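Local coordinates for protein RNA 2',3'-cyclic phosphodiesterase (Deinococcus radiodurans, PDB 5H7E) that belongs to the LigT-like 2H phosphoesterases, a family of two-lobed enzymes with one sequence motif of the pair in each lobe, at residues R34-D39 and H127-R132. Numbering follows the deposited sequence.
Sequences RAVRPD and HITLAR. With SO4 (sulfate ion), chain D.
Arg-34 and Arg-132 form a hydrogen-bonded antiparallel pair, through which the short strand 34-35 edges strand 127-132, carrier of the second His-x-Thr motif of this 2H phosphoesterase fold. The pair illustrates how an edge strand satisfies main-chain groups: Arg-34 N reaches Arg-132 O at 2.8 Å, and Arg-132 N returns to Arg-34 O at 3.0 Å. Two residues on from Arg-34, Val-36 N gives Leu-130 O an almost straight bond (178°). That oxygen takes a second donor, Gln-26 NE2 of helix 16-26. Across the strand, Leu-130 and Ala-131 both face Trp-92 in a classic beta bulge.

No side-chain hydrogen bond joins the two segments. The Arg-34 chain, bent at chi3 (-80°), places one face of its guanidinium over Arg-132 O, which lies 3.8 Å above the plane and off toward the rim. Val-36 directs CG2 at Thr-129 CG2, a methyl contact of 3.9 Å.

The polar ends on 127-132 converge instead on a sulfate, which Thr-44 OG1, from the other His-x-Thr motif, also binds; the two motifs thus meet at one anion, consistent with the family's active site. His-127 ND1 is bonded to Lys-125 O, which steadies the ring's rotation with NE2 turned to the sulfate. Arg-132, extended from CG to NE, adds a weak bond from NH2 to O1. Sulfate O2 is gripped twice, by His-127 NE2 at 3.0 Å and Thr-129 OG1 at 2.9 Å.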
# COMPACT_ATOMS: atom_id res chain seq x y z
N ARG A 34 0.74 16.51 6.96
CA ARG A 34 2.09 16.14 6.55
C ARG A 34 1.96 15.28 5.31
O ARG A 34 1.43 14.16 5.38
CB ARG A 34 2.80 15.35 7.64
CG ARG A 34 3.09 16.16 8.95
CD ARG A 34 3.61 15.21 10.06
NE ARG A 34 2.55 14.45 10.76
CZ ARG A 34 2.44 13.11 10.78
NH1 ARG A 34 1.43 12.56 11.46
NH2 ARG A 34 3.30 12.32 10.13
N ALA A 35 2.45 15.79 4.18
CA ALA A 35 2.31 15.09 2.92
C ALA A 35 3.22 13.88 2.84
O ALA A 35 4.37 13.91 3.29
CB ALA A 35 2.61 16.03 1.75
N VAL A 36 2.72 12.81 2.24
CA VAL A 36 3.51 11.61 1.95
C VAL A 36 4.40 11.91 0.75
O VAL A 36 3.94 12.49 -0.23
CB VAL A 36 2.59 10.43 1.66
CG1 VAL A 36 3.35 9.21 1.14
CG2 VAL A 36 1.78 10.06 2.95
N ARG A 37 5.68 11.55 0.83
CA ARG A 37 6.55 11.82 -0.31
C ARG A 37 6.17 10.89 -1.46
O ARG A 37 5.78 9.75 -1.24
CB ARG A 37 8.03 11.58 0.04
CG ARG A 37 8.57 12.53 1.10
CD ARG A 37 10.06 12.34 1.37
NE ARG A 37 10.40 10.93 1.49
CZ ARG A 37 10.66 10.30 2.64
NH1 ARG A 37 10.98 9.00 2.63
NH2 ARG A 37 10.59 10.93 3.81
N PRO A 38 6.29 11.35 -2.70
CA PRO A 38 5.98 10.45 -3.82
C PRO A 38 6.71 9.12 -3.74
O PRO A 38 6.13 8.08 -4.08
CB PRO A 38 6.42 11.28 -5.04
CG PRO A 38 6.15 12.73 -4.58
CD PRO A 38 6.53 12.75 -3.12
N ASP A 39 7.98 9.12 -3.29
CA ASP A 39 8.70 7.85 -3.19
C ASP A 39 8.07 6.90 -2.21
O ASP A 39 8.32 5.68 -2.27
CB ASP A 39 10.17 8.07 -2.79
CG ASP A 39 10.33 8.44 -1.26
OD1 ASP A 39 10.32 7.57 -0.35
OD2 ASP A 39 10.49 9.62 -0.97
N HIS A 127 -6.19 1.88 -1.21
CA HIS A 127 -6.01 3.33 -1.29
C HIS A 127 -4.52 3.63 -1.38
O HIS A 127 -3.67 2.78 -1.07
CB HIS A 127 -6.56 4.05 -0.05
CG HIS A 127 -5.85 3.66 1.22
ND1 HIS A 127 -6.11 2.47 1.88
CD2 HIS A 127 -4.89 4.29 1.95
CE1 HIS A 127 -5.35 2.40 2.97
NE2 HIS A 127 -4.60 3.49 3.03
N ILE A 128 -4.24 4.88 -1.78
CA ILE A 128 -2.89 5.47 -1.63
C ILE A 128 -3.04 6.59 -0.62
O ILE A 128 -3.78 7.57 -0.86
CB ILE A 128 -2.36 6.02 -2.96
CG1 ILE A 128 -2.29 4.90 -3.99
CG2 ILE A 128 -1.02 6.72 -2.73
CD1 ILE A 128 -2.11 5.48 -5.45
N THR A 129 -2.31 6.50 0.51
CA THR A 129 -2.32 7.59 1.47
C THR A 129 -1.56 8.80 0.94
O THR A 129 -0.43 8.68 0.40
CB THR A 129 -1.70 7.10 2.78
OG1 THR A 129 -2.56 6.06 3.27
CG2 THR A 129 -1.52 8.22 3.81
N LEU A 130 -2.17 9.96 1.10
CA LEU A 130 -1.59 11.20 0.60
C LEU A 130 -1.06 12.08 1.72
O LEU A 130 -0.14 12.91 1.50
CB LEU A 130 -2.67 11.98 -0.15
CG LEU A 130 -3.25 11.19 -1.34
CD1 LEU A 130 -4.37 12.03 -1.93
CD2 LEU A 130 -2.10 10.90 -2.40
N ALA A 131 -1.65 12.00 2.91
CA ALA A 131 -1.23 12.90 3.98
C ALA A 131 -1.68 12.30 5.29
O ALA A 131 -2.62 11.51 5.33
CB ALA A 131 -1.83 14.31 3.80
N ARG A 132 -0.98 12.67 6.35
CA ARG A 132 -1.32 12.29 7.71
C ARG A 132 -1.29 13.51 8.62
O ARG A 132 -0.58 14.50 8.37
CB ARG A 132 -0.36 11.21 8.25
CG ARG A 132 -0.35 9.93 7.42
CD ARG A 132 0.77 9.01 7.95
NE ARG A 132 0.84 7.83 7.12
CZ ARG A 132 0.01 6.81 7.24
NH1 ARG A 132 -0.92 6.82 8.18
NH2 ARG A 132 0.13 5.77 6.43
S SO4 D . -1.10 2.92 4.47
O1 SO4 D . -0.28 2.69 5.63
O2 SO4 D . -2.30 3.65 4.91
O3 SO4 D . -0.24 3.65 3.54
O4 SO4 D . -1.53 1.71 3.86